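Local coordinates for protein cytochrome c (Rhodothermus marinus, PDB 3CP5) that binds a single covalently attached heme c and probably serves in electron transfer, at residues 11-14 and 15-18; 69-72 and 73-77; 109-112 and 113-116. All blocks are in the same frame, centred on the assembly; numbering follows the deposited sequence.

Overall arrangement
Of these three single-helix contacts, interaction 2 lies between the other two. Interaction 1 is the most peripheral, about 14 Å from the centre of the chain, partly buried on the short helix 10-17; interaction 2, on helix 69-77, is buried about 5 Å from that centre and against the heme; interaction 3, on helix 107-123, is buried too. The central helix touches both others: Glu11 of interaction 1 receives the N-H groups of Val70 and Tyr71, whereas Met73 and Met76 pack against Ala110 and Ile113 of interaction 3. The chemistry changes accordingly, from backbone bonds with one aliphatic pair, through aromatic and methionine packing on heme, to an arginine-glutamate salt bridge.

Interaction 1 (11-14 and 15-18); sequences EALA and AEIG
Leu13 and Ile17, one turn apart, make an apolar contact at the end of helix 10-17, a short N-terminal alpha-helix laid against helix 69-77 of the cytochrome c fold. Four successive i to i+4 bonds engage the carbonyls of 11-14: Ala15 N donates to Glu11 O (3.0 Å), Glu16 N to Ala12 O, Ile17 N to Leu13 O (2.9 Å) and Gly18 N to Ala14 O (3.1 Å). The last is also the straightest, with an N-H...O angle of 166°. Gly18 still gives its N-H to the helix but leaves helical geometry with a positive phi of 78°, and its own carbonyl is taken by Asn78 ND2. Ala14 O serves two donors, because Asn74 ND2 of helix 69-77 reaches it as well. At the other end, Asp9 OD1 accepts from Ala12 N. The Glu11 carboxylate turns off the helix: OE1 accepts from Val70 N and OE2 from Tyr71 N, so both oxygens are engaged by the first turn of helix 69-77, where the positive end of the helix dipole would probably stabilise the negative charge. Ala14 and Ala15 have only methyl groups to place between the two helices, and these touch Tyr71 and Val70. Glu16 stretches out along the exposed side, and its OE1 comes 4.0 Å from Leu13 CD1 in the conformer described, one of two for Leu13, a plain van der Waals approach. That conformer sends CG anti to its nitrogen (chi1 -179°) and leans toward the C-terminal end of the helix, while Ile17 folds CG1 back beside its own N; the two chains meet at a slant, with His86 touching both. In the same conformer, Ile17 CD1 packs 3.8 Å from Leu13 CG.

Interaction 2 (69-72 and 73-77); sequences PVYI and MNVML. With HEC (heme c), chain C.
Tyr71 and Val75 make the aromatic contact of this turn. Val75 CG2 sits over one face of the ring, 3.9 Å from its centroid and 17° off the normal, a CH-pi contact displaced toward the rim. Tyr71 holds CG opposite the backbone N (chi1 174°), which carries the ring out from the side of the helix, with its hydroxyl at the heme propionate. This hydroxyl donates a hydrogen bond to heme O2A at 2.7 Å, the propionate oxygen lying at the ring edge, near its plane; Arg67 NE also bonds to the heme. A phenylalanine here would keep the face for Val75 but would probably leave that propionate oxygen without its tyrosine donor.

Helix 69-77 forms one wall of the heme pocket of this cytochrome c, close to the axial ligand Met100, which Val75 touches. Apolar packing continues along it: Val75 CG1 lies 3.7 Å from heme C3A, and Met76 CG 3.6 Å from the heme methyl CMB. Met76 bends at its last torsion, bringing CE back to 3.8 Å from Ile72 CG2, the two side chains running alongside each other.

Among polar groups, four backbone bonds join the turns, from Met73 N to Pro69 O (2.9 Å) through Met76 N to Ile72 O (3.3 Å). Asn74 lies beside Val70, and its OD1 accepts from Val20 N.

Interaction 3 (109-112 and 113-116); sequences QARA and ILEY
Across this middle part of helix 107-123 the backbone runs as a regular alpha-helix, with Ile113 N bonded to Gln109 O, Leu114 N to Ala110 O (2.9 Å), Glu115 N to Arg111 O and Tyr116 N to Ala112 O. Arg111 and Glu115, four residues apart, form an intrahelical salt bridge. The arginine chain folds at chi2 (61°), so that its guanidinium comes back along the helix to the glutamate. Arg111 NH1 donates to Glu115 OE2 at 2.8 Å, almost straight (166°), and NH2 adds a weak bond to the same oxygen at 3.3 Å. The acceptor lies in the guanidinium plane, whereas the donor meets OE2 from above the carboxylate plane; the two flat groups are turned 50° apart and thus share one oxygen instead of pairing two to two. Leu114 CD2 covers one face of the guanidinium, 4.1 Å from NH1. A water links the far ends, donating to Glu115 OE1 at 2.7 Å and accepting weakly from Arg111 NH2.

The helix's other sides face the heme and other helices: Ile113 reaches the heme, Met76 and Leu40, Ala110 meets Met73 and Leu77, and Ala112 rests on Leu33 and Gln36 of helix 31-44. Helix 31-44 probably takes the place of the N-terminal helix of other cytochromes c, on which the C-terminal helix packs.

Glu115 OE2 also pairs with Arg118, and OE1 accepts from Asp30 N, while Arg111 NH2 reaches Ser24 O. The buried carboxylate therefore has two arginines near it, which would probably keep it ionised, and the bond from Asp30 N ties helix 107-123 to the chain just before helix 31-44.

Interaction 1 (11-14 and 15-18)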
# COMPACT_ATOMS: atom_id res chain seq x y z
N GLU A 11 -6.25 -0.07 -11.74
CA GLU A 11 -6.98 0.45 -10.60
C GLU A 11 -8.44 0.01 -10.57
O GLU A 11 -9.00 -0.27 -9.52
CB GLU A 11 -6.88 1.97 -10.59
CG GLU A 11 -7.50 2.70 -9.43
CD GLU A 11 -6.76 2.65 -8.12
OE1 GLU A 11 -7.08 3.53 -7.27
OE2 GLU A 11 -5.88 1.81 -7.87
N ALA A 12 -9.06 -0.06 -11.73
CA ALA A 12 -10.39 -0.64 -11.87
C ALA A 12 -10.42 -2.08 -11.38
O ALA A 12 -11.31 -2.45 -10.61
CB ALA A 12 -10.90 -0.55 -13.28
N LEU A 13 -9.44 -2.88 -11.72
CA LEU A 13 -9.36 -4.27 -11.24
C LEU A 13 -9.24 -4.35 -9.73
O LEU A 13 -9.87 -5.12 -9.04
CB LEU A 13 -8.21 -5.04 -11.86
CG LEU A 13 -8.09 -6.49 -11.41
CD1 LEU A 13 -9.42 -7.24 -11.62
CD2 LEU A 13 -7.05 -7.12 -12.33
N ALA A 14 -8.37 -3.48 -9.17
CA ALA A 14 -8.25 -3.44 -7.71
C ALA A 14 -9.56 -3.10 -7.04
O ALA A 14 -9.89 -3.68 -6.00
CB ALA A 14 -7.22 -2.45 -7.26
N ALA A 15 -10.31 -2.18 -7.61
CA ALA A 15 -11.61 -1.78 -7.02
C ALA A 15 -12.57 -2.95 -7.10
O ALA A 15 -13.34 -3.19 -6.17
CB ALA A 15 -12.12 -0.52 -7.68
N GLU A 16 -12.53 -3.74 -8.16
CA GLU A 16 -13.40 -4.90 -8.28
C GLU A 16 -12.98 -6.00 -7.31
O GLU A 16 -13.88 -6.64 -6.75
CB GLU A 16 -13.31 -5.43 -9.71
CG GLU A 16 -14.00 -4.50 -10.67
CD GLU A 16 -13.91 -4.94 -12.12
OE1 GLU A 16 -13.12 -5.85 -12.40
OE2 GLU A 16 -14.62 -4.34 -12.94
N ILE A 17 -11.71 -6.20 -7.02
CA ILE A 17 -11.31 -7.21 -6.03
C ILE A 17 -11.70 -6.82 -4.63
O ILE A 17 -12.20 -7.64 -3.85
CB ILE A 17 -9.82 -7.45 -6.17
CG1 ILE A 17 -9.43 -8.06 -7.52
CG2 ILE A 17 -9.22 -8.27 -5.04
CD1 ILE A 17 -7.98 -7.88 -7.84
N GLY A 18 -11.54 -5.55 -4.23
CA GLY A 18 -11.93 -5.10 -2.92
C GLY A 18 -10.95 -5.47 -1.84
O GLY A 18 -9.91 -6.09 -2.13

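Interaction 2 (69-72 and 73-77)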
# COMPACT_ATOMS: atom_id res chain seq x y z
N PRO A 69 -4.54 4.63 -5.44
CA PRO A 69 -4.78 4.44 -4.00
C PRO A 69 -5.63 3.25 -3.66
O PRO A 69 -5.44 2.66 -2.58
CB PRO A 69 -5.41 5.79 -3.62
CG PRO A 69 -6.11 6.27 -4.84
CD PRO A 69 -5.09 5.94 -5.92
N VAL A 70 -6.57 2.85 -4.50
CA VAL A 70 -7.41 1.71 -4.20
C VAL A 70 -6.56 0.46 -4.29
O VAL A 70 -6.68 -0.43 -3.41
CB VAL A 70 -8.64 1.68 -5.11
CG1 VAL A 70 -9.43 0.43 -4.86
CG2 VAL A 70 -9.48 2.94 -4.88
N TYR A 71 -5.70 0.31 -5.28
CA TYR A 71 -4.74 -0.78 -5.28
C TYR A 71 -3.93 -0.84 -4.01
O TYR A 71 -3.77 -1.89 -3.43
CB TYR A 71 -3.84 -0.67 -6.51
CG TYR A 71 -2.69 -1.65 -6.60
CD1 TYR A 71 -2.82 -2.88 -7.24
CD2 TYR A 71 -1.46 -1.38 -6.04
CE1 TYR A 71 -1.75 -3.75 -7.30
CE2 TYR A 71 -0.37 -2.21 -6.09
CZ TYR A 71 -0.53 -3.41 -6.74
OH TYR A 71 0.54 -4.28 -6.80
N ILE A 72 -3.35 0.29 -3.60
CA ILE A 72 -2.48 0.24 -2.45
C ILE A 72 -3.25 -0.14 -1.19
O ILE A 72 -2.77 -0.94 -0.40
CB ILE A 72 -1.79 1.60 -2.28
CG1 ILE A 72 -0.84 1.89 -3.46
CG2 ILE A 72 -1.02 1.70 -0.97
CD1 ILE A 72 -0.42 3.35 -3.56
N MET A 73 -4.46 0.39 -0.98
CA MET A 73 -5.30 0.02 0.17
C MET A 73 -5.62 -1.46 0.17
O MET A 73 -5.55 -2.12 1.21
CB MET A 73 -6.62 0.82 0.15
CG MET A 73 -6.42 2.32 0.34
SD MET A 73 -6.14 2.69 2.08
CE MET A 73 -7.78 2.44 2.74
N ASN A 74 -5.97 -2.02 -1.00
CA ASN A 74 -6.38 -3.44 -1.01
C ASN A 74 -5.22 -4.42 -0.90
O ASN A 74 -5.39 -5.53 -0.43
CB ASN A 74 -7.24 -3.68 -2.25
CG ASN A 74 -8.62 -3.09 -2.07
OD1 ASN A 74 -9.08 -2.80 -0.97
ND2 ASN A 74 -9.35 -2.87 -3.13
N VAL A 75 -4.01 -4.03 -1.33
CA VAL A 75 -2.81 -4.84 -1.05
C VAL A 75 -2.62 -4.93 0.46
O VAL A 75 -2.35 -6.01 1.00
CB VAL A 75 -1.56 -4.27 -1.75
CG1 VAL A 75 -0.32 -4.93 -1.20
CG2 VAL A 75 -1.62 -4.46 -3.27
N MET A 76 -2.76 -3.81 1.20
CA MET A 76 -2.65 -3.82 2.65
C MET A 76 -3.73 -4.63 3.36
O MET A 76 -3.44 -5.39 4.32
CB MET A 76 -2.66 -2.37 3.22
CG MET A 76 -1.39 -1.58 2.97
SD MET A 76 -1.52 -0.03 3.94
CE MET A 76 -1.98 1.16 2.69
N LEU A 77 -4.98 -4.46 2.93
CA LEU A 77 -6.13 -5.02 3.60
C LEU A 77 -6.46 -6.46 3.19
O LEU A 77 -7.07 -7.18 4.01
CB LEU A 77 -7.34 -4.14 3.40
CG LEU A 77 -7.19 -2.77 4.06
CD1 LEU A 77 -8.26 -1.80 3.53
CD2 LEU A 77 -7.33 -2.87 5.55
FE HEC C . 4.15 -5.40 1.26
CHA HEC C . 4.23 -5.84 -2.13
CHB HEC C . 2.66 -2.36 0.86
CHC HEC C . 3.78 -5.16 4.67
CHD HEC C . 6.14 -8.11 1.67
NA HEC C . 3.60 -4.32 -0.31
C1A HEC C . 3.65 -4.67 -1.66
C2A HEC C . 2.97 -3.66 -2.44
C3A HEC C . 2.57 -2.69 -1.62
C4A HEC C . 2.93 -3.12 -0.28
CMA HEC C . 1.84 -1.37 -1.98
CAA HEC C . 2.90 -3.60 -3.99
CBA HEC C . 4.05 -2.80 -4.61
CGA HEC C . 3.87 -2.53 -6.08
O1A HEC C . 4.88 -2.10 -6.73
O2A HEC C . 2.73 -2.69 -6.60
NB HEC C . 3.44 -4.03 2.53
C1B HEC C . 2.98 -2.78 2.16
C2B HEC C . 2.60 -2.05 3.34
C3B HEC C . 2.82 -2.84 4.43
C4B HEC C . 3.35 -4.08 3.91
CMB HEC C . 2.06 -0.60 3.28
CAB HEC C . 2.43 -2.57 5.89
CBB HEC C . 1.05 -2.33 6.08
NC HEC C . 4.76 -6.47 2.84
C1C HEC C . 4.49 -6.25 4.19
C2C HEC C . 5.13 -7.26 5.01
C3C HEC C . 5.80 -8.09 4.19
C4C HEC C . 5.62 -7.57 2.85
CMC HEC C . 5.20 -7.16 6.53
CAC HEC C . 6.84 -9.19 4.55
CBC HEC C . 6.31 -10.21 5.38
ND HEC C . 4.99 -6.71 0.01
C1D HEC C . 5.81 -7.77 0.38
C2D HEC C . 6.26 -8.47 -0.83
C3D HEC C . 5.63 -7.89 -1.86
C4D HEC C . 4.91 -6.75 -1.34
CMD HEC C . 7.19 -9.71 -0.74
CAD HEC C . 5.62 -8.30 -3.35
CBD HEC C . 4.40 -9.21 -3.63
CGD HEC C . 4.52 -10.48 -2.82
O1D HEC C . 3.64 -10.75 -1.96
O2D HEC C . 5.57 -11.19 -3.07

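Interaction 3 (109-112 and 113-116)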
# COMPACT_ATOMS: atom_id res chain seq x y z
N GLN A 109 -6.54 2.26 9.60
CA GLN A 109 -5.09 2.09 9.68
C GLN A 109 -4.49 2.16 8.29
O GLN A 109 -3.49 2.84 8.08
CB GLN A 109 -4.69 0.78 10.32
CG GLN A 109 -5.00 0.71 11.82
CD GLN A 109 -4.78 -0.72 12.27
OE1 GLN A 109 -5.49 -1.62 11.82
NE2 GLN A 109 -3.74 -0.97 13.08
N ALA A 110 -5.10 1.44 7.34
CA ALA A 110 -4.56 1.44 5.98
C ALA A 110 -4.63 2.84 5.38
O ALA A 110 -3.71 3.29 4.67
CB ALA A 110 -5.30 0.41 5.12
N ARG A 111 -5.71 3.59 5.64
CA ARG A 111 -5.84 4.94 5.07
C ARG A 111 -4.78 5.87 5.64
O ARG A 111 -4.24 6.74 4.92
CB ARG A 111 -7.26 5.41 5.32
CG ARG A 111 -7.56 6.81 4.78
CD ARG A 111 -7.36 6.86 3.26
NE ARG A 111 -7.48 8.21 2.73
CZ ARG A 111 -6.49 9.12 2.68
NH1 ARG A 111 -5.26 8.89 3.12
NH2 ARG A 111 -6.77 10.31 2.16
N ALA A 112 -4.41 5.72 6.92
CA ALA A 112 -3.30 6.48 7.52
C ALA A 112 -1.97 6.17 6.87
O ALA A 112 -1.18 7.03 6.53
CB ALA A 112 -3.28 6.27 9.04
N ILE A 113 -1.69 4.86 6.66
CA ILE A 113 -0.48 4.44 5.99
C ILE A 113 -0.44 5.01 4.59
O ILE A 113 0.61 5.50 4.13
CB ILE A 113 -0.30 2.90 6.02
CG1 ILE A 113 -0.14 2.41 7.46
CG2 ILE A 113 0.86 2.46 5.16
CD1 ILE A 113 -0.18 0.91 7.62
N LEU A 114 -1.58 5.03 3.87
CA LEU A 114 -1.60 5.63 2.53
C LEU A 114 -1.24 7.12 2.58
O LEU A 114 -0.46 7.57 1.75
CB LEU A 114 -2.99 5.47 1.91
CG LEU A 114 -3.24 6.12 0.55
CD1 LEU A 114 -2.34 5.50 -0.50
CD2 LEU A 114 -4.66 6.13 0.10
N GLU A 115 -1.70 7.83 3.58
CA GLU A 115 -1.35 9.23 3.78
C GLU A 115 0.16 9.42 3.99
O GLU A 115 0.78 10.34 3.42
CB GLU A 115 -2.14 9.87 4.92
CG GLU A 115 -2.22 11.37 4.75
CD GLU A 115 -3.22 11.89 3.76
OE1 GLU A 115 -3.59 13.08 3.89
OE2 GLU A 115 -3.66 11.12 2.88
N TYR A 116 0.76 8.55 4.79
CA TYR A 116 2.20 8.53 4.96
C TYR A 116 2.93 8.28 3.64
O TYR A 116 3.91 8.96 3.29
CB TYR A 116 2.60 7.50 6.01
CG TYR A 116 4.11 7.29 6.12
CD1 TYR A 116 4.94 8.30 6.55
CD2 TYR A 116 4.71 6.10 5.81
CE1 TYR A 116 6.32 8.10 6.67
CE2 TYR A 116 6.06 5.88 5.91
CZ TYR A 116 6.88 6.89 6.34
OH TYR A 116 8.22 6.71 6.44
O HOH W 1 -6.19 13.25 3.04